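Local coordinates for protein probable arabinosyltransferase C (Mycobacterium tuberculosis, PDB 3PTY) that probably polymerises arabinose into the arabinan of arabinogalactan, and is represented here by its lectin-like, carbohydrate-binding C-terminal extracellular domain, at residues V37-D42 with Q254-A259; N70-D75 with Q237-L242; P163-T168 with M197-V202. One frame throughout, in Å; residues are numbered along the deposited sequence.

How the contacts relate
The three contacts are nested like brackets: contact 1 joins the outermost segments in sequence, contact 2 lies within the loop it closes, and contact 3 within that of contact 2. Contact 1 packs a helix on the mixed sheet, while contacts 2 and 3 build on the antiparallel one, where strands 240-242 and 164-171 are neighbours; these two, centres about 19 Å apart, touch where L242 CD2 meets V167 CG1 at 4.1 Å. Contacts 1 and 2 have centres about 30 Å apart, on opposite sides of the chain's centre. Contacts 1 and 3 have centres about 20 Å apart; R246 links them, through a salt bridge to E40 and a backbone hydrogen bond with V166.

Contact 1: V37-D42 with Q254-A259; sequences VLVELD and QNVVGA
V256 projects from helix 253-257 toward V39 and L41 and splits its two methyls between them. CG1 of V256 meets CD1 of L41 at 3.8 Å, the two side chains reaching toward each other tip to tip. CG2 of V256 turns instead to V39, coming to 4.1 Å from CB, so it meets the base of that side chain. The fork follows from the torsion of V256: CG1 is anti to the backbone N (chi1 165°) and CG2 anti to the carbonyl carbon, which spreads the branches across two residues on the same side of the other segment. All of this is aliphatic, and the backbones stay well apart, V39 CA to V256 CA being 7.3 Å. The helix ends just behind, where G258 N bonds back to Q254 O at 2.9 Å and G258 itself turns to positive phi (71°). Strand 37-40 runs between strands 251-252 and 322-331, and the helix follows 251-252 directly. V39 and L41 also lean on V327 of strand 322-331, and V39 and V257 both reach L342 of strand 341-347, so helix 253-257 packs against the mixed sheet.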
loop_
_atom_site.group_PDB
_atom_site.type_symbol
_atom_site.label_atom_id
_atom_site.label_comp_id
_atom_site.label_asym_id
_atom_site.label_seq_id
_atom_site.Cartn_x
_atom_site.Cartn_y
_atom_site.Cartn_z
ATOM N N VAL A 37 -0.088 -14.125 12.279
ATOM C CA VAL A 37 -0.225 -14.510 10.873
ATOM C C VAL A 37 0.305 -15.931 10.715
ATOM O O VAL A 37 1.444 -16.218 11.080
ATOM C CB VAL A 37 0.528 -13.539 9.924
ATOM C CG1 VAL A 37 0.467 -14.031 8.475
ATOM C CG2 VAL A 37 -0.061 -12.137 10.020
ATOM N N LEU A 38 -0.533 -16.824 10.200
ATOM C CA LEU A 38 -0.143 -18.210 9.974
ATOM C C LEU A 38 0.120 -18.426 8.488
ATOM O O LEU A 38 -0.731 -18.130 7.655
ATOM C CB LEU A 38 -1.241 -19.160 10.468
ATOM C CG LEU A 38 -1.574 -19.055 11.960
ATOM C CD1 LEU A 38 -2.551 -20.146 12.394
ATOM C CD2 LEU A 38 -0.301 -19.133 12.773
ATOM N N VAL A 39 1.295 -18.952 8.162
ATOM C CA VAL A 39 1.752 -18.991 6.777
ATOM C C VAL A 39 1.766 -20.420 6.258
ATOM O O VAL A 39 2.257 -21.325 6.930
ATOM C CB VAL A 39 3.169 -18.406 6.656
ATOM C CG1 VAL A 39 3.697 -18.557 5.232
ATOM C CG2 VAL A 39 3.174 -16.939 7.096
ATOM N N GLU A 40 1.233 -20.606 5.055
ATOM C CA GLU A 40 1.151 -21.916 4.429
ATOM C C GLU A 40 2.085 -21.953 3.227
ATOM O O GLU A 40 1.676 -21.656 2.106
ATOM C CB GLU A 40 -0.294 -22.189 3.986
ATOM C CG GLU A 40 -0.474 -23.494 3.243
ATOM C CD GLU A 40 -1.884 -23.674 2.686
ATOM O OE1 GLU A 40 -2.584 -22.663 2.441
ATOM O OE2 GLU A 40 -2.277 -24.841 2.486
ATOM N N LEU A 41 3.346 -22.305 3.465
ATOM C CA LEU A 41 4.358 -22.290 2.409
ATOM C C LEU A 41 4.154 -23.384 1.367
ATOM O O LEU A 41 4.540 -23.228 0.208
ATOM C CB LEU A 41 5.760 -22.447 3.004
ATOM C CG LEU A 41 6.362 -21.222 3.691
ATOM C CD1 LEU A 41 7.783 -21.537 4.141
ATOM C CD2 LEU A 41 6.352 -20.042 2.740
ATOM N N ASP A 42 3.560 -24.495 1.780
ATOM C CA ASP A 42 3.403 -25.635 0.880
ATOM C C ASP A 42 1.949 -26.078 0.841
ATOM O O ASP A 42 1.565 -27.021 1.517
ATOM C CB ASP A 42 4.289 -26.795 1.333
ATOM C CG ASP A 42 4.312 -27.933 0.328
ATOM O OD1 ASP A 42 3.646 -27.819 -0.724
ATOM O OD2 ASP A 42 4.995 -28.940 0.591
ATOM N N GLN A 254 6.443 -15.425 12.102
ATOM C CA GLN A 254 7.692 -15.254 12.849
ATOM C C GLN A 254 8.611 -16.456 12.654
ATOM O O GLN A 254 9.820 -16.312 12.478
ATOM C CB GLN A 254 7.420 -15.044 14.339
ATOM C CG GLN A 254 8.687 -14.783 15.156
ATOM C CD GLN A 254 9.427 -13.557 14.669
ATOM O OE1 GLN A 254 8.811 -12.582 14.250
ATOM N NE2 GLN A 254 10.756 -13.600 14.716
ATOM N N ASN A 255 8.035 -17.650 12.694
ATOM C CA ASN A 255 8.824 -18.863 12.512
ATOM C C ASN A 255 9.300 -19.026 11.073
ATOM O O ASN A 255 10.387 -19.543 10.827
ATOM C CB ASN A 255 8.025 -20.097 12.945
ATOM C CG ASN A 255 8.800 -21.391 12.756
ATOM O OD1 ASN A 255 8.929 -21.899 11.640
ATOM N ND2 ASN A 255 9.313 -21.937 13.853
ATOM N N VAL A 256 8.481 -18.584 10.120
ATOM C CA VAL A 256 8.815 -18.734 8.712
ATOM C C VAL A 256 9.826 -17.689 8.249
ATOM O O VAL A 256 10.815 -18.015 7.596
ATOM C CB VAL A 256 7.546 -18.634 7.830
ATOM C CG1 VAL A 256 7.928 -18.409 6.375
ATOM C CG2 VAL A 256 6.715 -19.894 7.978
ATOM N N VAL A 257 9.565 -16.432 8.589
ATOM C CA VAL A 257 10.376 -15.316 8.113
ATOM C C VAL A 257 11.585 -15.069 9.015
ATOM O O VAL A 257 12.680 -14.780 8.536
ATOM C CB VAL A 257 9.527 -14.025 7.998
ATOM C CG1 VAL A 257 10.398 -12.826 7.655
ATOM C CG2 VAL A 257 8.431 -14.211 6.936
ATOM N N GLY A 258 11.377 -15.192 10.321
ATOM C CA GLY A 258 12.440 -14.997 11.290
ATOM C C GLY A 258 12.861 -13.545 11.416
ATOM O O GLY A 258 12.181 -12.645 10.927
ATOM N N ALA A 259 13.997 -13.323 12.069
ATOM C CA ALA A 259 14.480 -11.974 12.349
ATOM C C ALA A 259 15.718 -11.610 11.533
ATOM O O ALA A 259 16.263 -10.517 11.685
ATOM C CB ALA A 259 14.764 -11.817 13.842
#

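Contact 2: N70-D75 with Q237-L242. With CA (calcium ion), chain C; PO4 (phosphate ion), chain D.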
loop_
_atom_site.group_PDB
_atom_site.type_symbol
_atom_site.label_atom_id
_atom_site.label_comp_id
_atom_site.label_asym_id
_atom_site.label_seq_id
_atom_site.Cartn_x
_atom_site.Cartn_y
_atom_site.Cartn_z
ATOM N N ASN A 70 -8.437 -25.008 -18.965
ATOM C CA ASN A 70 -8.012 -23.680 -19.395
ATOM C C ASN A 70 -9.140 -22.648 -19.444
ATOM O O ASN A 70 -9.014 -21.614 -20.095
ATOM C CB ASN A 70 -7.271 -23.762 -20.733
ATOM C CG ASN A 70 -5.932 -24.457 -20.600
ATOM O OD1 ASN A 70 -4.971 -23.883 -20.086
ATOM N ND2 ASN A 70 -5.865 -25.707 -21.042
ATOM N N GLY A 71 -10.228 -22.925 -18.729
ATOM C CA GLY A 71 -11.344 -21.994 -18.645
ATOM C C GLY A 71 -11.077 -20.885 -17.636
ATOM O O GLY A 71 -11.808 -20.725 -16.656
ATOM N N ILE A 72 -10.019 -20.123 -17.894
ATOM C CA ILE A 72 -9.562 -19.036 -17.029
ATOM C C ILE A 72 -8.858 -18.019 -17.918
ATOM O O ILE A 72 -8.030 -18.398 -18.740
ATOM C CB ILE A 72 -8.506 -19.537 -16.031
ATOM C CG1 ILE A 72 -9.041 -20.719 -15.226
ATOM C CG2 ILE A 72 -8.047 -18.405 -15.103
ATOM C CD1 ILE A 72 -7.990 -21.378 -14.369
ATOM N N PRO A 73 -9.172 -16.725 -17.756
ATOM C CA PRO A 73 -8.520 -15.699 -18.581
ATOM C C PRO A 73 -7.013 -15.698 -18.359
ATOM O O PRO A 73 -6.563 -16.060 -17.275
ATOM C CB PRO A 73 -9.106 -14.387 -18.048
ATOM C CG PRO A 73 -10.328 -14.767 -17.296
ATOM C CD PRO A 73 -10.112 -16.153 -16.781
ATOM N N ALA A 74 -6.244 -15.290 -19.363
ATOM C CA ALA A 74 -4.801 -15.147 -19.191
ATOM C C ALA A 74 -4.486 -14.093 -18.132
ATOM O O ALA A 74 -3.492 -14.197 -17.413
ATOM C CB ALA A 74 -4.137 -14.783 -20.515
ATOM N N ASP A 75 -5.342 -13.081 -18.036
ATOM C CA ASP A 75 -5.151 -12.009 -17.068
ATOM C C ASP A 75 -6.226 -12.046 -15.997
ATOM O O ASP A 75 -7.346 -11.581 -16.216
ATOM C CB ASP A 75 -5.176 -10.649 -17.763
ATOM N N GLN A 237 -18.036 -11.642 -17.471
ATOM C CA GLN A 237 -17.192 -11.359 -16.315
ATOM C C GLN A 237 -17.507 -12.283 -15.142
ATOM O O GLN A 237 -16.761 -12.334 -14.168
ATOM C CB GLN A 237 -17.352 -9.897 -15.886
ATOM N N HIS A 238 -18.611 -13.012 -15.237
ATOM C CA HIS A 238 -19.034 -13.877 -14.149
ATOM C C HIS A 238 -18.608 -15.303 -14.447
ATOM O O HIS A 238 -19.222 -15.972 -15.264
ATOM C CB HIS A 238 -20.548 -13.801 -13.960
ATOM C CG HIS A 238 -21.026 -14.397 -12.672
ATOM N ND1 HIS A 238 -21.364 -13.631 -11.578
ATOM C CD2 HIS A 238 -21.224 -15.686 -12.303
ATOM C CE1 HIS A 238 -21.756 -14.419 -10.593
ATOM N NE2 HIS A 238 -21.681 -15.671 -11.006
ATOM N N TRP A 239 -17.536 -15.753 -13.806
ATOM C CA TRP A 239 -17.013 -17.093 -14.045
ATOM C C TRP A 239 -16.324 -17.600 -12.784
ATOM O O TRP A 239 -16.059 -16.831 -11.860
ATOM C CB TRP A 239 -16.040 -17.092 -15.232
ATOM C CG TRP A 239 -14.948 -16.076 -15.095
ATOM C CD1 TRP A 239 -14.971 -14.783 -15.538
ATOM C CD2 TRP A 239 -13.676 -16.260 -14.463
ATOM N NE1 TRP A 239 -13.795 -14.155 -15.221
ATOM C CE2 TRP A 239 -12.982 -15.038 -14.560
ATOM C CE3 TRP A 239 -13.057 -17.340 -13.824
ATOM C CZ2 TRP A 239 -11.696 -14.867 -14.047
ATOM C CZ3 TRP A 239 -11.782 -17.167 -13.312
ATOM C CH2 TRP A 239 -11.115 -15.938 -13.429
ATOM N N ILE A 240 -16.033 -18.894 -12.752
ATOM C CA ILE A 240 -15.463 -19.531 -11.565
ATOM C C ILE A 240 -14.321 -20.461 -11.958
ATOM O O ILE A 240 -14.446 -21.218 -12.913
ATOM C CB ILE A 240 -16.525 -20.391 -10.839
ATOM C CG1 ILE A 240 -17.762 -19.553 -10.503
ATOM C CG2 ILE A 240 -15.940 -20.997 -9.558
ATOM C CD1 ILE A 240 -18.933 -20.373 -9.959
ATOM N N ALA A 241 -13.213 -20.404 -11.225
ATOM C CA ALA A 241 -12.142 -21.386 -11.391
ATOM C C ALA A 241 -11.777 -21.958 -10.026
ATOM O O ALA A 241 -11.659 -21.214 -9.052
ATOM C CB ALA A 241 -10.918 -20.755 -12.050
ATOM N N LEU A 242 -11.597 -23.275 -9.959
ATOM C CA LEU A 242 -11.348 -23.952 -8.688
ATOM C C LEU A 242 -10.156 -24.889 -8.763
ATOM O O LEU A 242 -9.767 -25.333 -9.841
ATOM C CB LEU A 242 -12.573 -24.771 -8.256
ATOM C CG LEU A 242 -13.909 -24.042 -8.057
ATOM C CD1 LEU A 242 -15.000 -25.050 -7.746
ATOM C CD2 LEU A 242 -13.806 -23.009 -6.950
HETATM CA CA CA C . -20.575 -17.561 -16.440
HETATM P P PO4 D . -11.806 -10.908 -16.160
HETATM O O1 PO4 D . -11.802 -9.448 -15.766
HETATM O O2 PO4 D . -10.816 -11.665 -15.301
HETATM O O3 PO4 D . -11.402 -11.037 -17.613
HETATM O O4 PO4 D . -13.195 -11.477 -15.975
HETATM O O HOH W 1 -21.890 -19.522 -17.275
HETATM O O HOH W 2 -20.516 -16.028 -18.492
HETATM O O HOH W 3 -18.449 -18.311 -17.802
#
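P73 sets the CD-CG edge of its ring against one face of the W239 indole, with CD over the six-membered ring, and this is the main fit of the contact. That CD carbon is the bump: it stands 3.6 Å from the ring centroid, 22° off the normal, a CH-pi contact displaced toward the rim on the CZ2 side. P73 CG lies beside it at much the same height, farther out, 3.5 Å from W239 CZ2. A second fit forms alongside. The small methyl of A241, in plane at the indole edge, makes a low step beside the ring, and I72 CG1 and CD1 fill it, CG1 at 3.7 Å from A241 CB. I72 CG2 makes a looser, oblique contact, 4.3 Å from W239 CH2. An edge-to-face partner, W136, helps to enclose the same indole. The torsion of W239 sets CG between the backbone N and the carbonyl carbon (chi1 53°), and its N-H is then directed at a phosphate ion, probably from the crystallisation liquor: NE1 to O4 is 2.8 Å and nearly straight at 175°. R172 holds that phosphate too. One residue earlier, H238 gives its backbone O to calcium at 2.4 Å, joined by D231, D233 and three waters. The loop 70-75 thus packs on an outer part of the antiparallel sheet of a lectin-like beta-sandwich, next to the domain's calcium site.

Contact 3: P163-T168 with M197-V202; sequences PLLVVT and MEFADV
F199 faces L165 and V167 across two strands that are not direct neighbours, 209-214 lying between 164-171 and 195-202 in the sheet, and its CA stands 8.6 Å from V167 CA. The ring has to cover that gap. With CG of F199 anti to the carbonyl carbon (chi1 -73°), the aromatic group extends over the intervening strand and presents its far end, CE2 and CZ, to the other segment. L165 meets it at the edge: CD1 lies near the ring plane, 3.8 Å from CE2 of F199, and the two side chains cross obliquely. V167 arrives at about a right angle, its CG2 3.7 Å from F199 CZ, and this approach is oblique to the ring. The leucine puts its methyl there through CG anti to the backbone N (chi1 -173°).

L165 and V167, two residues apart, point to the same face of their strand; L164 and V166 turn the other way, to Y330 of the mixed sheet. L180 and V178 of strand 178-183 and L211 of strand 209-214 add aliphatic contacts to the F199 ring. The carbonyl O of L165 also comes within van der Waals range of it, 3.8 Å from F199 CE2. The side-chain pairing between the two segments is apolar: three buried side chains meet by dispersion and by exclusion of water, and the hold comes from shape rather than from any directional bond.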
loop_
_atom_site.group_PDB
_atom_site.type_symbol
_atom_site.label_atom_id
_atom_site.label_comp_id
_atom_site.label_asym_id
_atom_site.label_seq_id
_atom_site.Cartn_x
_atom_site.Cartn_y
_atom_site.Cartn_z
ATOM N N PRO A 163 -7.474 -24.757 11.250
ATOM C CA PRO A 163 -8.783 -25.406 11.390
ATOM C C PRO A 163 -9.720 -24.994 10.256
ATOM O O PRO A 163 -10.864 -24.614 10.505
ATOM C CB PRO A 163 -9.299 -24.846 12.713
ATOM C CG PRO A 163 -8.706 -23.463 12.776
ATOM C CD PRO A 163 -7.370 -23.530 12.065
ATOM N N LEU A 164 -9.233 -25.071 9.022
ATOM C CA LEU A 164 -9.995 -24.599 7.873
ATOM C C LEU A 164 -9.910 -25.586 6.729
ATOM O O LEU A 164 -8.884 -26.239 6.541
ATOM C CB LEU A 164 -9.409 -23.282 7.362
ATOM C CG LEU A 164 -9.351 -22.070 8.293
ATOM C CD1 LEU A 164 -8.533 -20.975 7.627
ATOM C CD2 LEU A 164 -10.755 -21.579 8.615
ATOM N N LEU A 165 -10.984 -25.667 5.952
ATOM C CA LEU A 165 -10.945 -26.343 4.667
ATOM C C LEU A 165 -10.806 -25.221 3.649
ATOM O O LEU A 165 -11.616 -24.290 3.629
ATOM C CB LEU A 165 -12.240 -27.124 4.447
ATOM C CG LEU A 165 -12.408 -28.061 3.243
ATOM C CD1 LEU A 165 -12.375 -27.305 1.919
ATOM C CD2 LEU A 165 -11.375 -29.164 3.263
ATOM N N VAL A 166 -9.770 -25.287 2.824
ATOM C CA VAL A 166 -9.455 -24.175 1.938
ATOM C C VAL A 166 -9.475 -24.607 0.484
ATOM O O VAL A 166 -9.042 -25.708 0.147
ATOM C CB VAL A 166 -8.078 -23.569 2.286
ATOM C CG1 VAL A 166 -7.587 -22.637 1.171
ATOM C CG2 VAL A 166 -8.158 -22.836 3.620
ATOM N N VAL A 167 -9.986 -23.731 -0.374
ATOM C CA VAL A 167 -9.933 -23.951 -1.811
ATOM C C VAL A 167 -9.402 -22.688 -2.478
ATOM O O VAL A 167 -9.963 -21.612 -2.307
ATOM C CB VAL A 167 -11.332 -24.262 -2.377
ATOM C CG1 VAL A 167 -11.316 -24.210 -3.901
ATOM C CG2 VAL A 167 -11.813 -25.619 -1.874
ATOM N N THR A 168 -8.310 -22.814 -3.221
ATOM C CA THR A 168 -7.835 -21.692 -4.030
ATOM C C THR A 168 -8.725 -21.520 -5.266
ATOM O O THR A 168 -8.936 -22.471 -6.024
ATOM C CB THR A 168 -6.375 -21.889 -4.428
ATOM O OG1 THR A 168 -5.572 -21.869 -3.240
ATOM C CG2 THR A 168 -5.915 -20.776 -5.375
ATOM N N MET A 197 -21.931 -26.580 3.025
ATOM C CA MET A 197 -21.711 -25.233 3.530
ATOM C C MET A 197 -21.126 -24.355 2.437
ATOM O O MET A 197 -20.685 -24.845 1.392
ATOM C CB MET A 197 -20.767 -25.258 4.735
ATOM C CG MET A 197 -19.354 -25.762 4.416
ATOM S SD MET A 197 -18.361 -25.931 5.906
ATOM C CE MET A 197 -18.481 -24.266 6.554
ATOM N N GLU A 198 -21.146 -23.053 2.679
ATOM C CA GLU A 198 -20.521 -22.091 1.786
ATOM C C GLU A 198 -19.131 -21.757 2.298
ATOM O O GLU A 198 -18.776 -22.122 3.421
ATOM C CB GLU A 198 -21.374 -20.827 1.722
ATOM C CG GLU A 198 -22.651 -21.038 0.943
ATOM C CD GLU A 198 -23.564 -19.835 0.994
ATOM O OE1 GLU A 198 -23.164 -18.806 1.579
ATOM O OE2 GLU A 198 -24.680 -19.922 0.446
ATOM N N PHE A 199 -18.348 -21.071 1.468
ATOM C CA PHE A 199 -17.013 -20.627 1.843
ATOM C C PHE A 199 -17.051 -19.136 2.127
ATOM O O PHE A 199 -17.874 -18.415 1.560
ATOM C CB PHE A 199 -16.026 -20.831 0.683
ATOM C CG PHE A 199 -15.652 -22.265 0.426
ATOM C CD1 PHE A 199 -16.408 -23.047 -0.434
ATOM C CD2 PHE A 199 -14.530 -22.818 1.020
ATOM C CE1 PHE A 199 -16.063 -24.363 -0.686
ATOM C CE2 PHE A 199 -14.171 -24.130 0.772
ATOM C CZ PHE A 199 -14.939 -24.905 -0.085
ATOM N N ALA A 200 -16.144 -18.674 2.978
ATOM C CA ALA A 200 -15.870 -17.245 3.083
ATOM C C ALA A 200 -14.912 -16.878 1.960
ATOM O O ALA A 200 -13.836 -17.458 1.836
ATOM C CB ALA A 200 -15.256 -16.911 4.427
ATOM N N ASP A 201 -15.312 -15.918 1.140
ATOM C CA ASP A 201 -14.525 -15.511 -0.011
ATOM C C ASP A 201 -13.667 -14.326 0.431
ATOM O O ASP A 201 -14.172 -13.221 0.592
ATOM C CB ASP A 201 -15.466 -15.126 -1.160
ATOM C CG ASP A 201 -14.725 -14.764 -2.435
ATOM O OD1 ASP A 201 -13.489 -14.614 -2.390
ATOM O OD2 ASP A 201 -15.381 -14.643 -3.492
ATOM N N VAL A 202 -12.381 -14.569 0.663
ATOM C CA VAL A 202 -11.496 -13.543 1.225
ATOM C C VAL A 202 -10.451 -13.130 0.191
ATOM O O VAL A 202 -9.691 -13.963 -0.293
ATOM C CB VAL A 202 -10.782 -14.048 2.505
ATOM C CG1 VAL A 202 -9.881 -12.965 3.089
ATOM C CG2 VAL A 202 -11.803 -14.506 3.547
#